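Local coordinates for GH127 beta-L-arabinofuranoside (Geobacillus stearothermophilus, PDB 4QK0), which probably hydrolyses terminal beta-L-arabinofuranosidic bonds to release L-arabinose, as a glycoside hydrolase of family 127, at residues 455-460 / 471-476; 479-484 / 518-523; 15-20 / 443-448. One frame throughout, in Å; residues are numbered along the deposited sequence.

Contact 1. Residues 455-460 / 471-476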
ATOM      1  N   VAL A 455      10.513  -0.109 -53.763  1.00 39.55           N
ATOM      2  CA  VAL A 455       9.079  -0.347 -53.525  1.00 38.48           C
ATOM      3  C   VAL A 455       8.490   0.693 -52.595  1.00 38.05           C
ATOM      4  O   VAL A 455       9.039   0.969 -51.530  1.00 34.15           O
ATOM      5  CB  VAL A 455       8.805  -1.727 -52.896  1.00 37.16           C
ATOM      6  CG1 VAL A 455       7.311  -1.969 -52.763  1.00 35.26           C
ATOM      7  CG2 VAL A 455       9.437  -2.815 -53.728  1.00 39.66           C
ATOM      8  N   LYS A 456       7.365   1.242 -53.012  1.00 37.51           N
ATOM      9  CA  LYS A 456       6.663   2.231 -52.265  1.00 40.84           C
ATOM     10  C   LYS A 456       5.390   1.584 -51.683  1.00 41.25           C
ATOM     11  O   LYS A 456       4.583   0.969 -52.389  1.00 35.14           O
ATOM     12  CB  LYS A 456       6.333   3.407 -53.170  1.00 44.45           C
ATOM     13  CG  LYS A 456       6.218   4.727 -52.451  1.00 57.69           C
ATOM     14  CD  LYS A 456       4.782   4.992 -52.048  1.00 71.96           C
ATOM     15  CE  LYS A 456       4.623   6.300 -51.273  1.00 78.96           C
ATOM     16  NZ  LYS A 456       4.260   7.465 -52.135  1.00 78.68           N
ATOM     17  N   ILE A 457       5.214   1.750 -50.378  1.00 41.12           N
ATOM     18  CA  ILE A 457       4.017   1.253 -49.686  1.00 42.90           C
ATOM     19  C   ILE A 457       3.320   2.354 -48.902  1.00 39.48           C
ATOM     20  O   ILE A 457       3.966   3.121 -48.214  1.00 40.40           O
ATOM     21  CB  ILE A 457       4.385   0.069 -48.816  1.00 44.34           C
ATOM     22  CG1 ILE A 457       4.655  -1.089 -49.749  1.00 41.08           C
ATOM     23  CG2 ILE A 457       3.229  -0.289 -47.878  1.00 48.86           C
ATOM     24  CD1 ILE A 457       5.362  -2.233 -49.127  1.00 45.24           C
HETATM   25  N   MSE A 458       2.019   2.472 -49.096  1.00 42.72           N
HETATM   26  CA  MSE A 458       1.203   3.506 -48.476  1.00 46.37           C
HETATM   27  C   MSE A 458       0.185   2.804 -47.610  1.00 42.72           C
HETATM   28  O   MSE A 458      -0.435   1.828 -48.061  1.00 39.51           O
HETATM   29  CB  MSE A 458       0.448   4.221 -49.580  1.00 54.15           C
HETATM   30  CG  MSE A 458       0.529   5.733 -49.568  1.00 74.50           C
HETATM   31 SE   MSE A 458       0.051   6.465 -51.300  1.00112.50          SE
HETATM   32  CE  MSE A 458       1.179   5.360 -52.492  1.00 97.38           C
ATOM     33  N   GLN A 459       0.006   3.288 -46.372  1.00 37.86           N
ATOM     34  CA  GLN A 459      -1.113   2.862 -45.485  1.00 37.02           C
ATOM     35  C   GLN A 459      -2.087   3.996 -45.302  1.00 36.52           C
ATOM     36  O   GLN A 459      -1.671   5.063 -44.861  1.00 31.12           O
ATOM     37  CB  GLN A 459      -0.622   2.594 -44.083  1.00 36.35           C
ATOM     38  CG  GLN A 459      -0.244   1.205 -43.762  1.00 39.14           C
ATOM     39  CD  GLN A 459      -0.111   0.970 -42.278  1.00 34.88           C
ATOM     40  OE1 GLN A 459      -1.107   0.889 -41.558  1.00 38.42           O
ATOM     41  NE2 GLN A 459       1.104   0.856 -41.824  1.00 35.57           N
ATOM     42  N   GLU A 460      -3.366   3.759 -45.556  1.00 38.21           N
ATOM     43  CA  GLU A 460      -4.418   4.732 -45.224  1.00 43.77           C
ATOM     44  C   GLU A 460      -5.371   4.055 -44.250  1.00 38.73           C
ATOM     45  O   GLU A 460      -5.859   2.967 -44.518  1.00 37.23           O
ATOM     46  CB  GLU A 460      -5.199   5.182 -46.464  1.00 47.64           C
ATOM     47  CG  GLU A 460      -4.304   5.797 -47.546  1.00 64.15           C
ATOM     48  CD  GLU A 460      -5.065   6.195 -48.821  1.00 66.42           C
ATOM     49  OE1 GLU A 460      -5.521   5.310 -49.591  1.00 63.87           O
ATOM     50  OE2 GLU A 460      -5.193   7.410 -49.052  1.00 71.36           O
ATOM     51  N   LEU A 471      -3.758  -0.660 -47.879  1.00 37.54           N
ATOM     52  CA  LEU A 471      -2.339  -0.662 -48.264  1.00 43.35           C
ATOM     53  C   LEU A 471      -2.212  -0.671 -49.779  1.00 42.99           C
ATOM     54  O   LEU A 471      -2.734  -1.557 -50.445  1.00 46.05           O
ATOM     55  CB  LEU A 471      -1.634  -1.922 -47.787  1.00 44.44           C
ATOM     56  CG  LEU A 471      -1.479  -2.123 -46.313  1.00 48.79           C
ATOM     57  CD1 LEU A 471      -1.011  -3.533 -46.038  1.00 55.55           C
ATOM     58  CD2 LEU A 471      -0.442  -1.176 -45.787  1.00 48.82           C
ATOM     59  N   THR A 472      -1.524   0.314 -50.294  1.00 41.35           N
ATOM     60  CA  THR A 472      -1.218   0.392 -51.699  1.00 43.19           C
ATOM     61  C   THR A 472       0.239   0.044 -51.872  1.00 40.30           C
ATOM     62  O   THR A 472       1.110   0.589 -51.202  1.00 40.34           O
ATOM     63  CB  THR A 472      -1.498   1.782 -52.272  1.00 46.52           C
ATOM     64  OG1 THR A 472      -2.847   2.125 -51.967  1.00 49.75           O
ATOM     65  CG2 THR A 472      -1.362   1.755 -53.786  1.00 51.85           C
ATOM     66  N   VAL A 473       0.477  -0.951 -52.710  1.00 38.89           N
ATOM     67  CA  VAL A 473       1.799  -1.478 -52.910  1.00 41.34           C
ATOM     68  C   VAL A 473       2.221  -1.133 -54.320  1.00 38.74           C
ATOM     69  O   VAL A 473       1.641  -1.650 -55.280  1.00 47.56           O
ATOM     70  CB  VAL A 473       1.826  -3.017 -52.703  1.00 42.34           C
ATOM     71  CG1 VAL A 473       3.239  -3.562 -52.896  1.00 39.50           C
ATOM     72  CG2 VAL A 473       1.322  -3.373 -51.302  1.00 40.52           C
ATOM     73  N   SER A 474       3.282  -0.345 -54.452  1.00 37.46           N
ATOM     74  CA  SER A 474       3.785   0.043 -55.768  1.00 41.51           C
ATOM     75  C   SER A 474       5.257  -0.208 -55.982  1.00 37.39           C
ATOM     76  O   SER A 474       6.072   0.604 -55.637  1.00 33.17           O
ATOM     77  CB  SER A 474       3.515   1.506 -55.946  1.00 43.61           C
ATOM     78  OG  SER A 474       2.141   1.663 -55.752  1.00 50.21           O
ATOM     79  N   PRO A 475       5.612  -1.364 -56.551  1.00 40.91           N
ATOM     80  CA  PRO A 475       7.009  -1.597 -56.887  1.00 38.37           C
ATOM     81  C   PRO A 475       7.384  -0.826 -58.160  1.00 45.68           C
ATOM     82  O   PRO A 475       6.527  -0.557 -58.998  1.00 36.74           O
ATOM     83  CB  PRO A 475       7.092  -3.107 -57.075  1.00 39.53           C
ATOM     84  CG  PRO A 475       5.719  -3.592 -57.243  1.00 37.06           C
ATOM     85  CD  PRO A 475       4.749  -2.494 -56.916  1.00 39.43           C
ATOM     86  N   GLU A 476       8.643  -0.419 -58.267  1.00 47.16           N
ATOM     87  CA  GLU A 476       9.119   0.318 -59.444  1.00 51.89           C
ATOM     88  C   GLU A 476       8.841  -0.510 -60.721  1.00 47.90           C
ATOM     89  O   GLU A 476       8.243  -0.024 -61.658  1.00 50.48           O
ATOM     90  CB  GLU A 476      10.594   0.621 -59.327  1.00 58.60           C
ATOM     91  CG  GLU A 476      10.976   1.931 -59.992  1.00 72.47           C
ATOM     92  CD  GLU A 476      12.476   2.041 -60.293  1.00 79.99           C
ATOM     93  OE1 GLU A 476      13.304   1.436 -59.548  1.00 76.27           O
ATOM     94  OE2 GLU A 476      12.820   2.743 -61.284  1.00 81.01           O
TER
HETATM   95  O   HOH W   1      -3.296   3.101 -49.560  1.00 34.30           O
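Ile457 and Val473 face each other as a non-hydrogen-bonded antiparallel pair, on the same side of the sheet as Val455, Gln459, Leu471 and Pro475. From its base, Ile457 CB rests against Thr472 O. The CG2 branch, anti to the backbone N with CG1 at chi1 -72°, turns toward Leu471 CD2 (4.3 Å), while CG1 leans on Val473 CG1 (4.2 Å). The tip, CD1, passes beyond both and reaches Leu483 of strand 479-486. Val455 CG2 meets Pro475 CB at 4.1 Å. On the reverse side, Met458, a selenomethionine, sets its CB against Thr472 CB at 4.1 Å. A water 2.6 Å from Thr472 OG1 and hydrogen-bonded to Glu460 OE1 links the two strands.

Two pairs of reciprocal backbone bonds join the strands. Between Lys456 and Ser474 the two bonds differ: Ser474 N approaches Lys456 O almost end-on, whereas Lys456 N sits well above the carbonyl plane of Ser474. Both bonds between Met458 and Thr472 lie in the carbonyl planes. Gln459 turns its amide to Tyr429 OH and to the backbone of Leu440 and Val442. Mostly apolar on the Ile457 face, more polar on that of Thr472 and Ser474, this antiparallel hairpin is typical of a beta-sandwich sheet.

Contact 2. Residues 479-484 / 518-523; sequences GEFTLG and RVWQQG
Gly479 O is held by two groups of 518-523: Trp520 N donates to it over 2.8 Å in a nearly straight bond (175°), though from above the carbonyl plane, and Val519 CA adds a longer C-H...O contact. Gly479 N returns a bond to Trp520 O, completing a hydrogen-bonded antiparallel pair. One step along, Phe481 N and Glu480 CA both point at Arg518 O, Phe481 N through a longer, more bent bond.

Trp520 NE1 donates a hydrogen bond to Phe481 O at 2.8 Å; the acceptor lies in the ring plane, while the donor stands well out of the carbonyl plane. This bond holds the indole's rotation while the phenyl ring of the same Phe481 slides under it as an offset stack, centroid 4.0 Å from that of the five-membered ring, planes 25° apart. Trp520 CD1 sits over the centre of the phenyl, nearest CZ at 3.3 Å. Phe481 reaches this place because chi1 of 56° puts its CG in the crowded position between backbone N and carbonyl carbon. On the indole's opposite face lies Arg518 CG, offset toward the rim, and Leu483 CB touches Trp520 CZ2 at 4.0 Å, its side chain crossing the indole at about a right angle. The guanidinium of Arg518 goes on to a salt bridge with Asp524.

Phe481 and Trp520 also pack on Val473 of strand 468-475, and Phe481 and Leu483 on Val455 and Ile457 of strand 453-461. Strand 479-486 pairs in parallel with strand 436-438 and antiparallel with 513-517 and 519-520, in a sheet that packs on theirs.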
ATOM      1  N   GLY A 479       7.237  -7.539 -59.375  1.00 32.25           N
ATOM      2  CA  GLY A 479       8.120  -8.521 -58.720  1.00 33.01           C
ATOM      3  C   GLY A 479       7.537  -9.267 -57.501  1.00 34.85           C
ATOM      4  O   GLY A 479       6.619  -8.791 -56.847  1.00 27.20           O
ATOM      5  N   GLU A 480       8.062 -10.469 -57.270  1.00 31.64           N
ATOM      6  CA  GLU A 480       7.608 -11.361 -56.262  1.00 36.94           C
ATOM      7  C   GLU A 480       8.324 -11.014 -54.957  1.00 36.40           C
ATOM      8  O   GLU A 480       9.536 -10.932 -54.915  1.00 39.68           O
ATOM      9  CB  GLU A 480       7.902 -12.797 -56.660  1.00 42.24           C
ATOM     10  CG  GLU A 480       7.334 -13.861 -55.743  1.00 47.94           C
ATOM     11  CD  GLU A 480       7.846 -15.258 -56.074  1.00 54.39           C
ATOM     12  OE1 GLU A 480       8.678 -15.408 -57.008  1.00 54.70           O
ATOM     13  OE2 GLU A 480       7.416 -16.209 -55.378  1.00 55.53           O
ATOM     14  N   PHE A 481       7.548 -10.754 -53.922  1.00 31.08           N
ATOM     15  CA  PHE A 481       8.082 -10.671 -52.584  1.00 31.05           C
ATOM     16  C   PHE A 481       6.952 -10.858 -51.558  1.00 29.66           C
ATOM     17  O   PHE A 481       5.742 -10.903 -51.905  1.00 25.84           O
ATOM     18  CB  PHE A 481       8.837  -9.349 -52.363  1.00 32.84           C
ATOM     19  CG  PHE A 481       8.015  -8.119 -52.648  1.00 37.50           C
ATOM     20  CD1 PHE A 481       7.197  -7.560 -51.703  1.00 38.21           C
ATOM     21  CD2 PHE A 481       8.049  -7.537 -53.910  1.00 43.96           C
ATOM     22  CE1 PHE A 481       6.407  -6.452 -52.009  1.00 39.55           C
ATOM     23  CE2 PHE A 481       7.264  -6.423 -54.234  1.00 43.13           C
ATOM     24  CZ  PHE A 481       6.441  -5.885 -53.272  1.00 40.20           C
ATOM     25  N   THR A 482       7.366 -10.977 -50.301  1.00 29.66           N
ATOM     26  CA  THR A 482       6.460 -11.266 -49.197  1.00 30.71           C
ATOM     27  C   THR A 482       6.178 -10.028 -48.362  1.00 33.53           C
ATOM     28  O   THR A 482       7.075  -9.248 -48.030  1.00 35.37           O
ATOM     29  CB  THR A 482       7.022 -12.352 -48.334  1.00 30.84           C
ATOM     30  OG1 THR A 482       7.260 -13.482 -49.157  1.00 29.60           O
ATOM     31  CG2 THR A 482       6.046 -12.694 -47.242  1.00 32.17           C
ATOM     32  N   LEU A 483       4.903  -9.791 -48.155  1.00 33.26           N
ATOM     33  CA  LEU A 483       4.415  -8.766 -47.237  1.00 33.72           C
ATOM     34  C   LEU A 483       3.919  -9.474 -45.999  1.00 31.02           C
ATOM     35  O   LEU A 483       3.059 -10.372 -46.106  1.00 28.35           O
ATOM     36  CB  LEU A 483       3.229  -8.053 -47.846  1.00 36.85           C
ATOM     37  CG  LEU A 483       3.215  -6.578 -47.654  1.00 45.39           C
ATOM     38  CD1 LEU A 483       4.374  -6.020 -48.494  1.00 53.95           C
ATOM     39  CD2 LEU A 483       1.871  -6.021 -48.086  1.00 45.87           C
ATOM     40  N   GLY A 484       4.504  -9.139 -44.850  1.00 31.04           N
ATOM     41  CA  GLY A 484       4.091  -9.766 -43.563  1.00 32.80           C
ATOM     42  C   GLY A 484       3.200  -8.820 -42.771  1.00 28.07           C
ATOM     43  O   GLY A 484       3.637  -7.755 -42.414  1.00 32.61           O
ATOM     44  N   ARG A 518       3.506 -13.097 -53.470  1.00 36.00           N
ATOM     45  CA  ARG A 518       2.909 -13.050 -54.792  1.00 34.95           C
ATOM     46  C   ARG A 518       3.730 -12.054 -55.622  1.00 36.74           C
ATOM     47  O   ARG A 518       4.649 -11.371 -55.100  1.00 32.31           O
ATOM     48  CB  ARG A 518       1.450 -12.557 -54.727  1.00 40.11           C
ATOM     49  CG  ARG A 518       1.272 -11.112 -54.228  1.00 42.87           C
ATOM     50  CD  ARG A 518      -0.183 -10.769 -53.959  1.00 41.69           C
ATOM     51  NE  ARG A 518      -0.961 -10.717 -55.205  1.00 45.24           N
ATOM     52  CZ  ARG A 518      -1.010  -9.674 -56.036  1.00 44.49           C
ATOM     53  NH1 ARG A 518      -0.319  -8.574 -55.786  1.00 44.64           N
ATOM     54  NH2 ARG A 518      -1.756  -9.729 -57.121  1.00 42.21           N
ATOM     55  N   VAL A 519       3.412 -11.986 -56.910  1.00 31.97           N
ATOM     56  CA  VAL A 519       3.977 -10.977 -57.772  1.00 32.37           C
ATOM     57  C   VAL A 519       3.163  -9.710 -57.583  1.00 31.88           C
ATOM     58  O   VAL A 519       1.983  -9.714 -57.875  1.00 32.61           O
ATOM     59  CB  VAL A 519       3.898 -11.377 -59.283  1.00 32.24           C
ATOM     60  CG1 VAL A 519       4.334 -10.217 -60.158  1.00 32.73           C
ATOM     61  CG2 VAL A 519       4.712 -12.620 -59.570  1.00 30.65           C
ATOM     62  N   TRP A 520       3.818  -8.640 -57.165  1.00 31.03           N
ATOM     63  CA  TRP A 520       3.171  -7.363 -56.939  1.00 34.30           C
ATOM     64  C   TRP A 520       3.365  -6.456 -58.151  1.00 36.05           C
ATOM     65  O   TRP A 520       4.448  -6.384 -58.689  1.00 34.49           O
ATOM     66  CB  TRP A 520       3.785  -6.668 -55.715  1.00 32.78           C
ATOM     67  CG  TRP A 520       3.603  -7.465 -54.449  1.00 33.93           C
ATOM     68  CD1 TRP A 520       4.447  -8.371 -53.940  1.00 33.58           C
ATOM     69  CD2 TRP A 520       2.452  -7.463 -53.578  1.00 35.34           C
ATOM     70  NE1 TRP A 520       3.917  -8.957 -52.807  1.00 30.73           N
ATOM     71  CE2 TRP A 520       2.694  -8.405 -52.563  1.00 31.86           C
ATOM     72  CE3 TRP A 520       1.261  -6.740 -53.558  1.00 34.72           C
ATOM     73  CZ2 TRP A 520       1.804  -8.630 -51.522  1.00 30.18           C
ATOM     74  CZ3 TRP A 520       0.371  -6.981 -52.532  1.00 35.15           C
ATOM     75  CH2 TRP A 520       0.650  -7.928 -51.535  1.00 30.04           C
ATOM     76  N   GLN A 521       2.300  -5.781 -58.557  1.00 40.85           N
ATOM     77  CA  GLN A 521       2.267  -4.850 -59.687  1.00 41.97           C
ATOM     78  C   GLN A 521       1.923  -3.489 -59.124  1.00 42.92           C
ATOM     79  O   GLN A 521       1.212  -3.367 -58.110  1.00 40.74           O
ATOM     80  CB  GLN A 521       1.109  -5.193 -60.654  1.00 45.74           C
ATOM     81  CG  GLN A 521       1.077  -6.586 -61.314  1.00 53.42           C
ATOM     82  CD  GLN A 521       1.911  -6.732 -62.589  1.00 57.89           C
ATOM     83  OE1 GLN A 521       2.287  -7.846 -62.980  1.00 56.25           O
ATOM     84  NE2 GLN A 521       2.215  -5.618 -63.246  1.00 62.42           N
ATOM     85  N   GLN A 522       2.366  -2.463 -59.820  1.00 46.46           N
ATOM     86  CA  GLN A 522       2.008  -1.066 -59.559  1.00 48.75           C
ATOM     87  C   GLN A 522       0.520  -0.855 -59.238  1.00 45.80           C
ATOM     88  O   GLN A 522      -0.339  -1.241 -60.005  1.00 46.87           O
ATOM     89  CB  GLN A 522       2.366  -0.256 -60.811  1.00 57.93           C
ATOM     90  CG  GLN A 522       2.141   1.244 -60.728  1.00 60.71           C
ATOM     91  CD  GLN A 522       3.197   1.916 -59.890  1.00 71.06           C
ATOM     92  OE1 GLN A 522       2.896   2.632 -58.938  1.00 67.08           O
ATOM     93  NE2 GLN A 522       4.461   1.703 -60.259  1.00 79.57           N
ATOM     94  N   GLY A 523       0.220  -0.219 -58.108  1.00 46.69           N
ATOM     95  CA  GLY A 523      -1.171   0.074 -57.754  1.00 45.01           C
ATOM     96  C   GLY A 523      -1.938  -1.096 -57.152  1.00 41.75           C
ATOM     97  O   GLY A 523      -3.136  -1.016 -56.965  1.00 44.67           O
TER

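Contact 3. Residues 15-20 / 443-448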
ATOM      1  N   ASN A  15      13.100   5.097 -45.847  1.00 62.98           N
ATOM      2  CA  ASN A  15      12.529   6.303 -45.307  1.00 65.80           C
ATOM      3  C   ASN A  15      11.021   6.140 -45.091  1.00 59.94           C
ATOM      4  O   ASN A  15      10.309   5.679 -46.003  1.00 54.66           O
ATOM      5  CB  ASN A  15      12.786   7.499 -46.205  1.00 66.35           C
ATOM      6  CG  ASN A  15      12.560   8.806 -45.470  1.00 71.43           C
ATOM      7  OD1 ASN A  15      13.217   9.071 -44.458  1.00 74.74           O
ATOM      8  ND2 ASN A  15      11.605   9.606 -45.940  1.00 72.23           N
ATOM      9  N   VAL A  16      10.557   6.527 -43.893  1.00 49.32           N
ATOM     10  CA  VAL A  16       9.141   6.420 -43.498  1.00 44.16           C
ATOM     11  C   VAL A  16       8.574   7.788 -43.241  1.00 42.43           C
ATOM     12  O   VAL A  16       9.142   8.508 -42.477  1.00 42.40           O
ATOM     13  CB  VAL A  16       8.996   5.598 -42.206  1.00 42.08           C
ATOM     14  CG1 VAL A  16       7.560   5.511 -41.761  1.00 41.53           C
ATOM     15  CG2 VAL A  16       9.566   4.200 -42.389  1.00 42.94           C
ATOM     16  N   ASN A  17       7.459   8.143 -43.883  1.00 45.35           N
ATOM     17  CA  ASN A  17       6.745   9.379 -43.592  1.00 42.34           C
ATOM     18  C   ASN A  17       5.442   9.078 -42.937  1.00 41.95           C
ATOM     19  O   ASN A  17       4.616   8.287 -43.441  1.00 39.89           O
ATOM     20  CB  ASN A  17       6.438  10.198 -44.849  1.00 43.77           C
ATOM     21  CG  ASN A  17       7.685  10.527 -45.625  1.00 48.83           C
ATOM     22  OD1 ASN A  17       8.684  10.972 -45.067  1.00 52.69           O
ATOM     23  ND2 ASN A  17       7.657  10.259 -46.909  1.00 55.66           N
ATOM     24  N   LEU A  18       5.221   9.753 -41.832  1.00 42.43           N
ATOM     25  CA  LEU A  18       3.923   9.677 -41.187  1.00 46.75           C
ATOM     26  C   LEU A  18       2.885  10.471 -41.951  1.00 47.10           C
ATOM     27  O   LEU A  18       3.152  11.574 -42.327  1.00 52.69           O
ATOM     28  CB  LEU A  18       4.010  10.300 -39.841  1.00 45.88           C
ATOM     29  CG  LEU A  18       4.118   9.396 -38.653  1.00 51.32           C
ATOM     30  CD1 LEU A  18       4.007  10.356 -37.500  1.00 57.89           C
ATOM     31  CD2 LEU A  18       2.988   8.394 -38.557  1.00 51.41           C
ATOM     32  N   LYS A  19       1.702   9.921 -42.156  1.00 44.53           N
ATOM     33  CA  LYS A  19       0.638  10.658 -42.801  1.00 43.91           C
ATOM     34  C   LYS A  19      -0.654  10.386 -42.041  1.00 42.16           C
ATOM     35  O   LYS A  19      -1.632   9.963 -42.608  1.00 40.17           O
ATOM     36  CB  LYS A  19       0.425  10.178 -44.265  1.00 48.89           C
ATOM     37  CG  LYS A  19       1.476  10.406 -45.347  1.00 57.25           C
ATOM     38  CD  LYS A  19       0.919   9.981 -46.780  1.00 65.51           C
ATOM     39  CE  LYS A  19       0.443   8.502 -47.065  1.00 70.40           C
ATOM     40  NZ  LYS A  19      -0.806   7.996 -46.388  1.00 65.07           N
ATOM     41  N   ASP A  20      -0.669  10.547 -40.735  1.00 44.27           N
ATOM     42  CA  ASP A  20      -1.876  10.162 -40.009  1.00 44.17           C
ATOM     43  C   ASP A  20      -2.388  11.365 -39.234  1.00 41.71           C
ATOM     44  O   ASP A  20      -1.955  12.468 -39.478  1.00 44.74           O
ATOM     45  CB  ASP A  20      -1.607   8.941 -39.118  1.00 44.08           C
ATOM     46  CG  ASP A  20      -1.038   9.311 -37.793  1.00 43.59           C
ATOM     47  OD1 ASP A  20      -0.366  10.386 -37.722  1.00 40.69           O
ATOM     48  OD2 ASP A  20      -1.289   8.536 -36.824  1.00 44.33           O
ATOM     49  N   GLY A 443      -1.418   5.489 -40.501  1.00 33.07           N
ATOM     50  CA  GLY A 443      -1.390   6.221 -41.757  1.00 34.91           C
ATOM     51  C   GLY A 443       0.033   6.682 -42.036  1.00 38.63           C
ATOM     52  O   GLY A 443       0.612   7.404 -41.249  1.00 35.64           O
ATOM     53  N   SER A 444       0.618   6.197 -43.126  1.00 38.81           N
ATOM     54  CA  SER A 444       2.038   6.412 -43.409  1.00 34.68           C
ATOM     55  C   SER A 444       2.446   5.872 -44.774  1.00 32.78           C
ATOM     56  O   SER A 444       1.690   5.153 -45.427  1.00 32.21           O
ATOM     57  CB  SER A 444       2.873   5.676 -42.393  1.00 34.04           C
ATOM     58  OG  SER A 444       2.567   4.284 -42.424  1.00 34.64           O
ATOM     59  N   ASP A 445       3.652   6.229 -45.188  1.00 35.40           N
ATOM     60  CA  ASP A 445       4.267   5.549 -46.300  1.00 38.89           C
ATOM     61  C   ASP A 445       5.739   5.296 -46.115  1.00 37.07           C
ATOM     62  O   ASP A 445       6.430   5.911 -45.284  1.00 36.04           O
ATOM     63  CB  ASP A 445       3.950   6.201 -47.637  1.00 44.82           C
ATOM     64  CG  ASP A 445       4.295   7.644 -47.671  1.00 48.92           C
ATOM     65  OD1 ASP A 445       5.481   7.941 -47.464  1.00 66.00           O
ATOM     66  OD2 ASP A 445       3.386   8.457 -47.902  1.00 54.83           O
ATOM     67  N   ILE A 446       6.182   4.272 -46.830  1.00 35.35           N
ATOM     68  CA  ILE A 446       7.550   3.826 -46.743  1.00 36.90           C
ATOM     69  C   ILE A 446       8.076   3.558 -48.132  1.00 37.11           C
ATOM     70  O   ILE A 446       7.381   3.032 -48.997  1.00 37.14           O
ATOM     71  CB  ILE A 446       7.722   2.593 -45.861  1.00 36.16           C
ATOM     72  CG1 ILE A 446       9.177   2.148 -45.877  1.00 36.38           C
ATOM     73  CG2 ILE A 446       6.786   1.468 -46.293  1.00 38.12           C
ATOM     74  CD1 ILE A 446       9.502   1.083 -44.871  1.00 38.28           C
ATOM     75  N   GLN A 447       9.309   3.985 -48.317  1.00 42.26           N
ATOM     76  CA  GLN A 447      10.054   3.809 -49.546  1.00 44.62           C
ATOM     77  C   GLN A 447      11.195   2.882 -49.171  1.00 40.95           C
ATOM     78  O   GLN A 447      12.034   3.239 -48.378  1.00 45.56           O
ATOM     79  CB  GLN A 447      10.597   5.176 -50.002  1.00 48.40           C
ATOM     80  CG  GLN A 447      11.585   5.099 -51.155  1.00 57.59           C
ATOM     81  CD  GLN A 447      10.928   4.553 -52.399  1.00 61.12           C
ATOM     82  OE1 GLN A 447      11.301   3.480 -52.881  1.00 71.52           O
ATOM     83  NE2 GLN A 447       9.906   5.265 -52.901  1.00 60.88           N
ATOM     84  N   THR A 448      11.237   1.692 -49.723  1.00 39.61           N
ATOM     85  CA  THR A 448      12.192   0.701 -49.243  1.00 39.02           C
ATOM     86  C   THR A 448      12.724  -0.091 -50.432  1.00 46.44           C
ATOM     87  O   THR A 448      12.337   0.152 -51.564  1.00 44.15           O
ATOM     88  CB  THR A 448      11.511  -0.186 -48.172  1.00 40.85           C
ATOM     89  OG1 THR A 448      12.425  -1.144 -47.606  1.00 44.90           O
ATOM     90  CG2 THR A 448      10.318  -0.911 -48.728  1.00 41.36           C
TER
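The amide of Asn17 and the carboxylate of Asp445 stand almost perpendicular, planes 88° apart. Asn17 ND2 donates to the syn lone pair of Asp445 OD1 at 3.2 Å, a bent bond (142°) whose acceptor is tilted out of the amide plane. The other oxygen, OD2, meets the methylenes of Lys19, with CE at 3.1 Å; the Lys19 and Asp445 side chains cross at about a right angle. Asp445 offers both oxygens to 15-20 because chi1 of 55° sets CG between its own N and carbonyl carbon. Lys19 NZ stays 4.5 Å from Asp445 OD2, too far for a salt bridge, and makes a weak hydrogen bond to Gln459 O.

Beneath these side chains, Asn17 and Asp445 exchange two backbone bonds, Asn17 N to Asp445 O being the shorter at 2.8 Å. Gln447 N binds Asn15 O, with a weak return bond. On the reverse side, Val16 CG2 touches Ile446 CD1 at 4.0 Å. Past the strand, Lys19 N bonds Gly443 O, and Asp20 caps backbone N-H groups at the start of helix 22-42. The arrangement is that of an antiparallel edge strand: strand 15-18 is outermost in a beta-sandwich sheet, and the chain then leads straight into helix 22-42.

How the contacts relate
Along the chain the segments run 15-20, 443-448, 455-460, 471-476, 479-484 and 518-523, so contact 3 closes before contact 1 opens, and contact 1 before contact 2. Contacts 1 and 3 lie in one seven-stranded antiparallel sheet, their centres about 10 Å apart and joined through neighbouring strands 444-450 and 453-461. Contact 2, centred about 10 Å from contact 1 and about 18 Å from contact 3, belongs to the second sheet, whose side chains pack on the first. Together they outline the beta-sandwich of the middle domain, with contact 3 bringing in a strand from the start of the catalytic region and thereby tying the two parts together.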